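Local atomic coordinates of hypothetical protein TM1070 (Thermotoga maritima, PDB entry 1NC7), a protein that has no established function but belongs to the Anabaena sensory rhodopsin transducer family, binds magnesium ions and assembles from four copies of a beta-rich chain. Residues Asp33-Asn38 and Pro96-Tyr101; Gly39-Leu44 and Leu118-Asn123; Glu58-Arg63 and Ala105-Pro110; Ile62-Leu67 and His76-Ser81. All blocks are in the same frame, centred on the assembly; numbering follows the deposited sequence.

How the interactions relate
All four contacts reach one large antiparallel sheet and illustrate how strands are zipped together and loops tied down. Interactions 3 and 4, with centres 8 Å apart, share Ile62 and Arg63, because strand 60-68 lies between strands 101-107 and 74-80. Interaction 1 closes the far end of strand 101-107 and touches interaction 4 through the rings of Tyr101 and Phe66. Interaction 2, its centre 32 Å from that of interaction 3, meets interaction 1 where Pro37 CB packs on Asp119 OD1 at 3.6 Å. It is also nearest the magnesium sites: the side chain of Leu118 is about 4 Å from that of the magnesium-site residue Leu127, and that of Arg41 about 8 Å from a bound magnesium ion.

Interaction 1. Residues Asp33-Asn38 and Pro96-Tyr101; sequences DGYIPN and PKCKPY. With EDO (1,2-ethanediol), chain O.
Tyr101 spreads one face of its ring over the backbone of Gly34, with which it forms an antiparallel hydrogen-bonded pair joining strands 28-34 and 101-107. Gly34 N donates to Tyr101 O at 2.8 Å, and Tyr101 N returns a bond to Gly34 O, which also accepts from His87 of the second subunit. With CG lodged between backbone N and carbonyl carbon (chi1 62°), the ring folds back over the neighbouring strand, and Gly34 CA makes a CH-pi contact 3.6 Å from its centroid. The hydroxyl of Tyr101 touches Ile36 CD1 at 3.4 Å and makes a weak hydrogen bond to Glu48. Replacement by a serine would probably strip Gly34 of this aromatic cover and open a gap beside Ile36. Beyond the paired residues, the loop is pinned by Cys98, whose N points almost straight (168°) at Ile36 O, 2.7 Å away. Tyr35 lays its CE1 side along the Cys98 backbone, its OH 3.3 Å from Cys98 CB, and a water that bonds this hydroxyl donates to Cys98 O, while Cys98 SG lies obliquely to the ring. A second water knits the loop, accepting from Ile36 N at 2.9 Å and from Lys99 N, and donating to Pro96 O.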
loop_
_atom_site.group_PDB
_atom_site.type_symbol
_atom_site.label_atom_id
_atom_site.label_comp_id
_atom_site.label_asym_id
_atom_site.label_seq_id
_atom_site.Cartn_x
_atom_site.Cartn_y
_atom_site.Cartn_z
ATOM N N ASP D 33 1.985 -9.665 5.986
ATOM C CA ASP D 33 3.369 -9.386 6.363
ATOM C C ASP D 33 3.576 -8.702 7.705
ATOM O O ASP D 33 3.606 -7.474 7.789
ATOM C CB ASP D 33 4.063 -8.561 5.275
ATOM C CG ASP D 33 5.570 -8.485 5.480
ATOM O OD1 ASP D 33 6.063 -9.015 6.499
ATOM O OD2 ASP D 33 6.263 -7.900 4.625
ATOM N N GLY D 34 3.736 -9.513 8.747
ATOM C CA GLY D 34 3.975 -8.987 10.077
ATOM C C GLY D 34 5.380 -9.351 10.523
ATOM O O GLY D 34 5.839 -10.474 10.291
ATOM N N TYR D 35 6.068 -8.409 11.161
ATOM C CA TYR D 35 7.430 -8.642 11.631
ATOM C C TYR D 35 7.877 -7.470 12.498
ATOM O O TYR D 35 7.786 -6.319 12.078
ATOM C CB TYR D 35 8.371 -8.767 10.428
ATOM C CG TYR D 35 9.804 -9.129 10.754
ATOM C CD1 TYR D 35 10.184 -10.460 10.926
ATOM C CD2 TYR D 35 10.789 -8.147 10.845
ATOM C CE1 TYR D 35 11.509 -10.807 11.170
ATOM C CE2 TYR D 35 12.120 -8.483 11.092
ATOM C CZ TYR D 35 12.471 -9.816 11.250
ATOM O OH TYR D 35 13.784 -10.161 11.471
ATOM N N ILE D 36 8.355 -7.759 13.703
ATOM C CA ILE D 36 8.837 -6.712 14.596
ATOM C C ILE D 36 10.363 -6.706 14.558
ATOM O O ILE D 36 10.999 -7.608 15.097
ATOM C CB ILE D 36 8.398 -6.959 16.060
ATOM C CG1 ILE D 36 6.871 -7.023 16.152
ATOM C CG2 ILE D 36 8.964 -5.867 16.961
ATOM C CD1 ILE D 36 6.168 -5.759 15.711
ATOM N N PRO D 37 10.971 -5.702 13.901
ATOM C CA PRO D 37 12.436 -5.618 13.821
ATOM C C PRO D 37 13.002 -5.341 15.218
ATOM O O PRO D 37 12.270 -4.905 16.099
ATOM C CB PRO D 37 12.666 -4.447 12.861
ATOM C CG PRO D 37 11.408 -4.419 12.034
ATOM C CD PRO D 37 10.346 -4.661 13.070
ATOM N N ASN D 38 14.299 -5.562 15.415
ATOM C CA ASN D 38 14.897 -5.353 16.737
ATOM C C ASN D 38 15.779 -4.119 16.926
ATOM O O ASN D 38 16.368 -3.941 17.993
ATOM C CB ASN D 38 15.705 -6.591 17.137
ATOM C CG ASN D 38 16.939 -6.782 16.277
ATOM O OD1 ASN D 38 17.807 -5.911 16.216
ATOM N ND2 ASN D 38 17.024 -7.925 15.609
ATOM N N PRO D 96 7.309 -12.358 19.876
ATOM C CA PRO D 96 8.761 -12.426 19.697
ATOM C C PRO D 96 9.237 -11.480 18.600
ATOM O O PRO D 96 8.591 -11.352 17.559
ATOM C CB PRO D 96 8.994 -13.889 19.329
ATOM C CG PRO D 96 7.892 -14.596 20.051
ATOM C CD PRO D 96 6.705 -13.698 19.784
ATOM N N LYS D 97 10.360 -10.812 18.840
ATOM C CA LYS D 97 10.915 -9.906 17.846
ATOM C C LYS D 97 11.598 -10.749 16.775
ATOM O O LYS D 97 12.015 -11.882 17.033
ATOM C CB LYS D 97 11.941 -8.967 18.483
ATOM C CG LYS D 97 11.388 -8.090 19.591
ATOM C CD LYS D 97 12.478 -7.200 20.173
ATOM C CE LYS D 97 11.965 -6.400 21.360
ATOM N NZ LYS D 97 13.014 -5.512 21.945
ATOM N N CYS D 98 11.698 -10.195 15.573
ATOM C CA CYS D 98 12.342 -10.874 14.456
ATOM C C CYS D 98 11.760 -12.250 14.167
ATOM O O CYS D 98 12.485 -13.195 13.848
ATOM C CB CYS D 98 13.843 -10.980 14.717
ATOM S SG CYS D 98 14.613 -9.368 14.950
ATOM N N LYS D 99 10.441 -12.350 14.278
ATOM C CA LYS D 99 9.732 -13.592 14.015
ATOM C C LYS D 99 8.573 -13.266 13.081
ATOM O O LYS D 99 7.635 -12.569 13.464
ATOM C CB LYS D 99 9.200 -14.194 15.320
ATOM C CG LYS D 99 8.525 -15.546 15.141
ATOM C CD LYS D 99 8.092 -16.134 16.477
ATOM C CE LYS D 99 7.552 -17.547 16.299
ATOM N NZ LYS D 99 7.169 -18.172 17.593
ATOM N N PRO D 100 8.628 -13.759 11.839
ATOM C CA PRO D 100 7.550 -13.483 10.886
ATOM C C PRO D 100 6.188 -13.972 11.358
ATOM O O PRO D 100 6.079 -15.022 11.987
ATOM C CB PRO D 100 8.018 -14.196 9.619
ATOM C CG PRO D 100 8.842 -15.327 10.145
ATOM C CD PRO D 100 9.629 -14.667 11.251
ATOM N N TYR D 101 5.155 -13.196 11.057
ATOM C CA TYR D 101 3.798 -13.562 11.432
ATOM C C TYR D 101 2.810 -12.893 10.486
ATOM O O TYR D 101 3.205 -12.137 9.593
ATOM C CB TYR D 101 3.518 -13.157 12.891
ATOM C CG TYR D 101 3.590 -11.668 13.187
ATOM C CD1 TYR D 101 2.501 -10.832 12.940
ATOM C CD2 TYR D 101 4.743 -11.101 13.724
ATOM C CE1 TYR D 101 2.561 -9.464 13.227
ATOM C CE2 TYR D 101 4.812 -9.739 14.011
ATOM C CZ TYR D 101 3.722 -8.930 13.762
ATOM O OH TYR D 101 3.798 -7.585 14.049
HETATM C C1 EDO O . 10.628 -7.653 3.669
HETATM O O1 EDO O . 11.432 -8.629 4.361
HETATM C C2 EDO O . 9.648 -7.046 4.619
HETATM O O2 EDO O . 8.804 -7.993 5.347
HETATM O O HOH W 1 14.827 -13.199 11.764
HETATM O O HOH W 2 8.319 -10.365 14.952
HETATM O O HOH W 3 15.136 -5.768 20.349
#

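Interaction 2. Residues Gly39-Leu44 and Leu118-Asn123; sequences GKRGYL and LDVGKN. With FMT (formic acid), chain P.
Arg41 reaches Gly121 with a chain that starts extended, CG opposite the backbone N (chi1 178°), and then bends at chi3 (-66°), which swings the guanidinium edge onto the carbonyl of Gly121. Val120 answers with CG1 between its backbone N and carbonyl carbon (chi1 64°), a setting that directs CG2 against Arg41 CB at 3.5 Å. The grip on Gly121 is side-on: Arg41 NE donates to Gly121 O at 3.0 Å and Arg41 NH2 to the same oxygen at 3.2 Å. That oxygen lies in the guanidinium plane, while the two nitrogens approach it from opposite faces of its own carbonyl plane. A formic acid molecule, probably from the crystallisation liquor, accepts from Arg41 NH2 at the adjoining NH1/NH2 edge, also in plane. Arg41 also begins a type II' beta turn ending at Leu44, whose CD1 meets Leu118 CD2 at 4.2 Å, so the hairpin leans on strand 110-121 through the residue that closes the turn, not through its tip. Gly39 closes the other end, its CA only 3.1 Å from Val120 O, and one water donates to both Val120 O and Asp119 OD1. NH1 of Arg41 hydrogen-bonds Asn123 O of the third subunit, and Asn123 O in this chain accepts from Arg41 of the second. With a leucine here, Gly121 O would probably lose both of its arginine donors, and Asn123 O of the third subunit its NH1 partner. The chemistry thus implies that a single guanidinium, probably polarising the Gly121 carbonyl, ties the hairpin to strand 110-121 and one subunit to another.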
loop_
_atom_site.group_PDB
_atom_site.type_symbol
_atom_site.label_atom_id
_atom_site.label_comp_id
_atom_site.label_asym_id
_atom_site.label_seq_id
_atom_site.Cartn_x
_atom_site.Cartn_y
_atom_site.Cartn_z
ATOM N N GLY D 39 15.874 -3.265 15.914
ATOM C CA GLY D 39 16.716 -2.085 16.043
ATOM C C GLY D 39 16.077 -0.902 16.746
ATOM O O GLY D 39 14.865 -0.867 16.957
ATOM N N LYS D 40 16.900 0.073 17.120
ATOM C CA LYS D 40 16.410 1.270 17.788
ATOM C C LYS D 40 17.298 2.475 17.487
ATOM O O LYS D 40 18.425 2.326 17.013
ATOM C CB LYS D 40 16.340 1.040 19.300
ATOM C CG LYS D 40 17.657 0.624 19.931
ATOM C CD LYS D 40 17.488 0.338 21.416
ATOM C CE LYS D 40 18.797 -0.109 22.044
ATOM N NZ LYS D 40 19.856 0.928 21.908
ATOM N N ARG D 41 16.770 3.666 17.746
ATOM C CA ARG D 41 17.501 4.911 17.541
ATOM C C ARG D 41 16.890 5.984 18.431
ATOM O O ARG D 41 15.744 6.389 18.229
ATOM C CB ARG D 41 17.430 5.373 16.083
ATOM C CG ARG D 41 18.147 6.703 15.866
ATOM C CD ARG D 41 17.916 7.288 14.486
ATOM N NE ARG D 41 18.503 6.472 13.430
ATOM C CZ ARG D 41 18.675 6.886 12.179
ATOM N NH1 ARG D 41 18.305 8.109 11.823
ATOM N NH2 ARG D 41 19.217 6.076 11.282
ATOM N N GLY D 42 17.659 6.440 19.415
ATOM C CA GLY D 42 17.161 7.459 20.318
ATOM C C GLY D 42 15.942 6.988 21.088
ATOM O O GLY D 42 15.981 5.953 21.755
ATOM N N TYR D 43 14.855 7.746 20.990
ATOM C CA TYR D 43 13.613 7.414 21.682
ATOM C C TYR D 43 12.804 6.353 20.942
ATOM O O TYR D 43 11.920 5.721 21.519
ATOM C CB TYR D 43 12.744 8.667 21.838
ATOM C CG TYR D 43 13.267 9.705 22.810
ATOM C CD1 TYR D 43 12.623 10.935 22.948
ATOM C CD2 TYR D 43 14.385 9.455 23.607
ATOM C CE1 TYR D 43 13.076 11.889 23.855
ATOM C CE2 TYR D 43 14.846 10.404 24.519
ATOM C CZ TYR D 43 14.184 11.616 24.637
ATOM O OH TYR D 43 14.624 12.556 25.542
ATOM N N LEU D 44 13.115 6.159 19.664
ATOM C CA LEU D 44 12.388 5.202 18.840
ATOM C C LEU D 44 12.938 3.783 18.807
ATOM O O LEU D 44 14.144 3.556 18.875
ATOM C CB LEU D 44 12.299 5.714 17.399
ATOM C CG LEU D 44 11.603 7.050 17.137
ATOM C CD1 LEU D 44 11.688 7.368 15.652
ATOM C CD2 LEU D 44 10.153 6.982 17.586
ATOM N N LEU D 118 7.885 0.406 11.145
ATOM C CA LEU D 118 9.024 1.304 11.251
ATOM C C LEU D 118 10.212 0.395 11.545
ATOM O O LEU D 118 10.238 -0.304 12.562
ATOM C CB LEU D 118 8.869 2.300 12.405
ATOM C CG LEU D 118 10.156 3.093 12.681
ATOM C CD1 LEU D 118 10.444 4.039 11.519
ATOM C CD2 LEU D 118 10.018 3.874 13.979
ATOM N N ASP D 119 11.180 0.385 10.638
ATOM C CA ASP D 119 12.378 -0.424 10.802
ATOM C C ASP D 119 13.482 0.608 10.977
ATOM O O ASP D 119 13.833 1.316 10.031
ATOM C CB ASP D 119 12.630 -1.259 9.546
ATOM C CG ASP D 119 13.684 -2.328 9.754
ATOM O OD1 ASP D 119 14.505 -2.192 10.688
ATOM O OD2 ASP D 119 13.696 -3.301 8.970
ATOM N N VAL D 120 14.011 0.705 12.189
ATOM C CA VAL D 120 15.039 1.690 12.473
ATOM C C VAL D 120 16.245 1.095 13.181
ATOM O O VAL D 120 16.150 0.065 13.842
ATOM C CB VAL D 120 14.451 2.836 13.333
ATOM C CG1 VAL D 120 14.014 2.293 14.686
ATOM C CG2 VAL D 120 15.472 3.949 13.501
ATOM N N GLY D 121 17.386 1.754 13.020
ATOM C CA GLY D 121 18.609 1.305 13.652
ATOM C C GLY D 121 19.572 2.470 13.664
ATOM O O GLY D 121 19.214 3.572 13.249
ATOM N N LYS D 122 20.792 2.244 14.133
ATOM C CA LYS D 122 21.769 3.320 14.173
ATOM C C LYS D 122 22.036 3.870 12.777
ATOM O O LYS D 122 22.249 5.071 12.610
ATOM C CB LYS D 122 23.083 2.831 14.788
ATOM C CG LYS D 122 24.150 3.912 14.864
ATOM C CD LYS D 122 25.391 3.434 15.594
ATOM C CE LYS D 122 26.422 4.546 15.681
ATOM N NZ LYS D 122 25.853 5.765 16.319
ATOM N N ASN D 123 22.000 2.992 11.775
ATOM C CA ASN D 123 22.276 3.401 10.401
ATOM C C ASN D 123 21.160 3.235 9.365
ATOM O O ASN D 123 21.440 3.121 8.172
ATOM C CB ASN D 123 23.536 2.692 9.897
ATOM C CG ASN D 123 24.790 3.143 10.624
ATOM O OD1 ASN D 123 24.915 2.971 11.836
ATOM N ND2 ASN D 123 25.724 3.727 9.884
HETATM C C FMT P . 18.421 6.479 7.664
HETATM O O1 FMT P . 18.617 6.740 6.458
HETATM O O2 FMT P . 19.151 6.913 8.580
HETATM O O HOH W 4 15.854 -2.527 13.107
#

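Interaction 3. Residues Glu58-Arg63 and Ala105-Pro110; sequences ETAKIR and AESNVP
Ile62 faces Ser107 as a non-hydrogen-bonded pair and Arg63 faces Glu106 as a hydrogen-bonded one, the strand axes passing 4.6 Å apart at 152°. These are neighbouring strands of the large antiparallel sheet, but the second turns a corner at Asn108 and Val109, and side chains carry the contact onward. The CG of Asn108 sits between its backbone N and carbonyl carbon (chi1 65°), which presents OD1 to Lys61 N at 2.7 Å, the donor standing above the amide plane. Asn108 N in turn donates to Lys61 O at 3.3 Å, and a water links Asn108 ND2 to Thr59 O. At the strand end of the contact Arg63 and Glu106 run side by side, guanidinium and carboxylate planes 20° apart. Arg63 NH2 forms a salt bridge with Glu106 OE1 at 2.8 Å, although the hydrogen bond within it is weak, and Glu106 OE2 holds Lys28 as a second cationic partner. Within the corner itself Ser107 OG donates in plane to a lone pair of Val109 O at 2.6 Å. Val109 then presses CG2 against Ala60 CB at 3.4 Å, tighter than usual for two carbons.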
loop_
_atom_site.group_PDB
_atom_site.type_symbol
_atom_site.label_atom_id
_atom_site.label_comp_id
_atom_site.label_asym_id
_atom_site.label_seq_id
_atom_site.Cartn_x
_atom_site.Cartn_y
_atom_site.Cartn_z
ATOM N N GLU D 58 -21.216 2.413 17.939
ATOM C CA GLU D 58 -21.038 1.412 18.980
ATOM C C GLU D 58 -19.575 1.029 19.120
ATOM O O GLU D 58 -18.822 1.034 18.143
ATOM C CB GLU D 58 -21.881 0.167 18.682
ATOM C CG GLU D 58 -23.378 0.396 18.844
ATOM C CD GLU D 58 -24.201 -0.856 18.605
ATOM O OE1 GLU D 58 -25.442 -0.784 18.748
ATOM O OE2 GLU D 58 -23.613 -1.908 18.275
ATOM N N THR D 59 -19.177 0.710 20.346
ATOM C CA THR D 59 -17.806 0.316 20.632
ATOM C C THR D 59 -17.471 -0.968 19.886
ATOM O O THR D 59 -18.281 -1.894 19.816
ATOM C CB THR D 59 -17.600 0.091 22.147
ATOM O OG1 THR D 59 -17.771 1.334 22.841
ATOM C CG2 THR D 59 -16.206 -0.456 22.429
ATOM N N ALA D 60 -16.271 -1.015 19.320
ATOM C CA ALA D 60 -15.837 -2.187 18.586
ATOM C C ALA D 60 -14.979 -3.078 19.470
ATOM O O ALA D 60 -14.038 -2.612 20.113
ATOM C CB ALA D 60 -15.049 -1.770 17.348
ATOM N N LYS D 61 -15.336 -4.356 19.519
ATOM C CA LYS D 61 -14.586 -5.344 20.283
ATOM C C LYS D 61 -13.867 -6.146 19.209
ATOM O O LYS D 61 -14.499 -6.808 18.380
ATOM C CB LYS D 61 -15.537 -6.232 21.085
ATOM C CG LYS D 61 -16.345 -5.471 22.125
ATOM C CD LYS D 61 -17.297 -6.391 22.869
ATOM C CE LYS D 61 -18.118 -5.623 23.894
ATOM N NZ LYS D 61 -19.074 -6.513 24.614
ATOM N N ILE D 62 -12.545 -6.076 19.223
ATOM C CA ILE D 62 -11.752 -6.738 18.207
ATOM C C ILE D 62 -10.832 -7.832 18.727
ATOM O O ILE D 62 -10.087 -7.636 19.687
ATOM C CB ILE D 62 -10.917 -5.689 17.449
ATOM C CG1 ILE D 62 -11.825 -4.536 17.011
ATOM C CG2 ILE D 62 -10.278 -6.307 16.229
ATOM C CD1 ILE D 62 -11.095 -3.390 16.358
ATOM N N ARG D 63 -10.911 -8.992 18.081
ATOM C CA ARG D 63 -10.081 -10.141 18.415
ATOM C C ARG D 63 -8.983 -10.180 17.356
ATOM O O ARG D 63 -9.268 -10.301 16.163
ATOM C CB ARG D 63 -10.914 -11.425 18.362
ATOM C CG ARG D 63 -10.116 -12.696 18.586
ATOM C CD ARG D 63 -11.023 -13.916 18.640
ATOM N NE ARG D 63 -11.820 -14.061 17.426
ATOM C CZ ARG D 63 -12.675 -15.055 17.207
ATOM N NH1 ARG D 63 -12.847 -15.999 18.123
ATOM N NH2 ARG D 63 -13.362 -15.104 16.074
ATOM N N ALA D 105 -7.794 -9.961 11.953
ATOM C CA ALA D 105 -8.513 -9.209 12.967
ATOM C C ALA D 105 -10.007 -9.330 12.723
ATOM O O ALA D 105 -10.476 -9.143 11.603
ATOM C CB ALA D 105 -8.086 -7.745 12.926
ATOM N N GLU D 106 -10.751 -9.645 13.778
ATOM C CA GLU D 106 -12.196 -9.811 13.674
ATOM C C GLU D 106 -12.913 -8.881 14.646
ATOM O O GLU D 106 -12.672 -8.924 15.850
ATOM C CB GLU D 106 -12.563 -11.263 13.968
ATOM C CG GLU D 106 -11.990 -12.244 12.959
ATOM C CD GLU D 106 -12.150 -13.684 13.394
ATOM O OE1 GLU D 106 -11.463 -14.093 14.355
ATOM O OE2 GLU D 106 -12.968 -14.404 12.780
ATOM N N SER D 107 -13.795 -8.047 14.106
ATOM C CA SER D 107 -14.544 -7.077 14.895
ATOM C C SER D 107 -16.036 -7.376 14.900
ATOM O O SER D 107 -16.562 -7.951 13.950
ATOM C CB SER D 107 -14.311 -5.672 14.333
ATOM O OG SER D 107 -15.003 -4.694 15.088
ATOM N N ASN D 108 -16.713 -6.980 15.975
ATOM C CA ASN D 108 -18.150 -7.204 16.087
ATOM C C ASN D 108 -18.908 -6.170 15.254
ATOM O O ASN D 108 -20.063 -6.380 14.888
ATOM C CB ASN D 108 -18.581 -7.139 17.558
ATOM C CG ASN D 108 -18.393 -5.765 18.164
ATOM O OD1 ASN D 108 -17.364 -5.124 17.967
ATOM N ND2 ASN D 108 -19.387 -5.309 18.921
ATOM N N VAL D 109 -18.245 -5.055 14.955
ATOM C CA VAL D 109 -18.831 -3.992 14.145
ATOM C C VAL D 109 -17.812 -3.563 13.093
ATOM O O VAL D 109 -16.608 -3.740 13.276
ATOM C CB VAL D 109 -19.217 -2.754 14.991
ATOM C CG1 VAL D 109 -20.272 -3.133 16.021
ATOM C CG2 VAL D 109 -17.982 -2.172 15.665
ATOM N N PRO D 110 -18.282 -2.993 11.978
ATOM C CA PRO D 110 -17.379 -2.552 10.911
ATOM C C PRO D 110 -16.340 -1.527 11.358
ATOM O O PRO D 110 -16.655 -0.584 12.084
ATOM C CB PRO D 110 -18.332 -1.971 9.870
ATOM C CG PRO D 110 -19.596 -2.767 10.083
ATOM C CD PRO D 110 -19.689 -2.800 11.585
HETATM O O HOH W 5 -20.041 -3.394 21.136
HETATM O O HOH W 6 -9.042 -12.874 15.029
#

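Interaction 4. Residues Ile62-Leu67 and His76-Ser81; sequences IRITFL and HEVEIS
Ile64 and His76 exchange backbone bonds as a hydrogen-bonded pair of the hairpin formed by strands 60-68 and 74-80: Ile64 N donates to His76 O and His76 N to Ile64 O, both at 2.8 Å. Two residues along, Ile62 N donates to Val78 O at 2.9 Å and Val78 N returns the bond to Ile62 O, so both pairs are fully matched. On the face of Ile62, Ile64 and Val78, Ile64 CD1 touches Val78 CG2 at 4.0 Å, covered by Leu88 of strand 84-89. The rings of Phe66 and His76 cross at about a right angle, His76 ND1 being 3.6 Å from Phe66 CE2, and His76 NE2 makes a weak hydrogen bond to Leu93 O. On the other face Glu77, bent at chi2 (-79°), lays its carboxylate alongside the aliphatic part of Arg63, with OE1 3.4 Å from Arg63 CG. Arg63 NE stays 5.0 Å from Glu77 OE1, the guanidinium being engaged by Glu106 in its salt bridge. Glu77 OE2 instead lies 2.7 Å from Ile62 O, an acceptor beside an acceptor. Such crowding of oxygens would probably raise the proton affinity of Glu77, whereas the backbone ladder has its donors and acceptors paired.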
loop_
_atom_site.group_PDB
_atom_site.type_symbol
_atom_site.label_atom_id
_atom_site.label_comp_id
_atom_site.label_asym_id
_atom_site.label_seq_id
_atom_site.Cartn_x
_atom_site.Cartn_y
_atom_site.Cartn_z
ATOM N N ILE D 62 -12.545 -6.076 19.223
ATOM C CA ILE D 62 -11.752 -6.738 18.207
ATOM C C ILE D 62 -10.832 -7.832 18.727
ATOM O O ILE D 62 -10.087 -7.636 19.687
ATOM C CB ILE D 62 -10.917 -5.689 17.449
ATOM C CG1 ILE D 62 -11.825 -4.536 17.011
ATOM C CG2 ILE D 62 -10.278 -6.307 16.229
ATOM C CD1 ILE D 62 -11.095 -3.390 16.358
ATOM N N ARG D 63 -10.911 -8.992 18.081
ATOM C CA ARG D 63 -10.081 -10.141 18.415
ATOM C C ARG D 63 -8.983 -10.180 17.356
ATOM O O ARG D 63 -9.268 -10.301 16.163
ATOM C CB ARG D 63 -10.914 -11.425 18.362
ATOM C CG ARG D 63 -10.116 -12.696 18.586
ATOM C CD ARG D 63 -11.023 -13.916 18.640
ATOM N NE ARG D 63 -11.820 -14.061 17.426
ATOM C CZ ARG D 63 -12.675 -15.055 17.207
ATOM N NH1 ARG D 63 -12.847 -15.999 18.123
ATOM N NH2 ARG D 63 -13.362 -15.104 16.074
ATOM N N ILE D 64 -7.735 -10.056 17.796
ATOM C CA ILE D 64 -6.597 -10.048 16.884
ATOM C C ILE D 64 -5.814 -11.348 16.973
ATOM O O ILE D 64 -5.219 -11.650 18.006
ATOM C CB ILE D 64 -5.634 -8.890 17.204
ATOM C CG1 ILE D 64 -6.411 -7.573 17.300
ATOM C CG2 ILE D 64 -4.564 -8.797 16.122
ATOM C CD1 ILE D 64 -5.579 -6.400 17.766
ATOM N N THR D 65 -5.807 -12.103 15.881
ATOM C CA THR D 65 -5.101 -13.377 15.836
ATOM C C THR D 65 -3.783 -13.274 15.072
ATOM O O THR D 65 -3.739 -12.779 13.944
ATOM C CB THR D 65 -5.969 -14.459 15.171
ATOM O OG1 THR D 65 -7.193 -14.604 15.901
ATOM C CG2 THR D 65 -5.235 -15.798 15.146
ATOM N N PHE D 66 -2.714 -13.744 15.704
ATOM C CA PHE D 66 -1.389 -13.738 15.099
ATOM C C PHE D 66 -1.038 -15.160 14.681
ATOM O O PHE D 66 -1.066 -16.082 15.504
ATOM C CB PHE D 66 -0.359 -13.217 16.106
ATOM C CG PHE D 66 -0.547 -11.774 16.468
ATOM C CD1 PHE D 66 0.069 -10.770 15.729
ATOM C CD2 PHE D 66 -1.370 -11.416 17.529
ATOM C CE1 PHE D 66 -0.134 -9.425 16.044
ATOM C CE2 PHE D 66 -1.579 -10.078 17.852
ATOM C CZ PHE D 66 -0.960 -9.082 17.108
ATOM N N LEU D 67 -0.732 -15.336 13.399
ATOM C CA LEU D 67 -0.357 -16.637 12.855
ATOM C C LEU D 67 1.145 -16.621 12.605
ATOM O O LEU D 67 1.703 -15.599 12.205
ATOM C CB LEU D 67 -1.082 -16.905 11.535
ATOM C CG LEU D 67 -2.609 -16.882 11.521
ATOM C CD1 LEU D 67 -3.095 -17.209 10.119
ATOM C CD2 LEU D 67 -3.164 -17.879 12.533
ATOM N N HIS D 76 -5.048 -11.770 20.846
ATOM C CA HIS D 76 -5.155 -10.615 21.725
ATOM C C HIS D 76 -6.500 -9.946 21.485
ATOM O O HIS D 76 -7.170 -10.223 20.486
ATOM C CB HIS D 76 -4.034 -9.611 21.448
ATOM C CG HIS D 76 -2.701 -10.029 21.982
ATOM N ND1 HIS D 76 -1.897 -10.953 21.350
ATOM C CD2 HIS D 76 -2.042 -9.662 23.106
ATOM C CE1 HIS D 76 -0.798 -11.136 22.061
ATOM N NE2 HIS D 76 -0.862 -10.365 23.131
ATOM N N GLU D 77 -6.891 -9.067 22.401
ATOM C CA GLU D 77 -8.161 -8.361 22.298
ATOM C C GLU D 77 -7.984 -6.877 22.588
ATOM O O GLU D 77 -7.179 -6.489 23.434
ATOM C CB GLU D 77 -9.167 -8.939 23.300
ATOM C CG GLU D 77 -9.531 -10.401 23.085
ATOM C CD GLU D 77 -10.549 -10.600 21.978
ATOM O OE1 GLU D 77 -10.934 -11.763 21.728
ATOM O OE2 GLU D 77 -10.969 -9.598 21.362
ATOM N N VAL D 78 -8.739 -6.050 21.874
ATOM C CA VAL D 78 -8.707 -4.606 22.073
ATOM C C VAL D 78 -10.106 -4.060 21.826
ATOM O O VAL D 78 -10.948 -4.728 21.220
ATOM C CB VAL D 78 -7.726 -3.889 21.103
ATOM C CG1 VAL D 78 -6.328 -4.467 21.246
ATOM C CG2 VAL D 78 -8.222 -4.005 19.667
ATOM N N GLU D 79 -10.359 -2.853 22.314
ATOM C CA GLU D 79 -11.654 -2.219 22.115
ATOM C C GLU D 79 -11.430 -0.792 21.643
ATOM O O GLU D 79 -10.454 -0.149 22.028
ATOM C CB GLU D 79 -12.463 -2.208 23.415
ATOM C CG GLU D 79 -12.724 -3.588 23.993
ATOM C CD GLU D 79 -13.694 -3.558 25.158
ATOM O OE1 GLU D 79 -13.513 -2.715 26.062
ATOM O OE2 GLU D 79 -14.633 -4.383 25.172
ATOM N N ILE D 80 -12.330 -0.305 20.798
ATOM C CA ILE D 80 -12.228 1.055 20.285
ATOM C C ILE D 80 -13.592 1.719 20.334
ATOM O O ILE D 80 -14.552 1.235 19.737
ATOM C CB ILE D 80 -11.710 1.067 18.843
ATOM C CG1 ILE D 80 -10.381 0.316 18.774
ATOM C CG2 ILE D 80 -11.528 2.506 18.369
ATOM C CD1 ILE D 80 -9.788 0.260 17.400
ATOM N N SER D 81 -13.662 2.832 21.055
ATOM C CA SER D 81 -14.902 3.578 21.218
ATOM C C SER D 81 -15.367 4.233 19.922
ATOM O O SER D 81 -14.603 4.364 18.965
ATOM C CB SER D 81 -14.718 4.641 22.302
ATOM O OG SER D 81 -14.291 4.047 23.518
#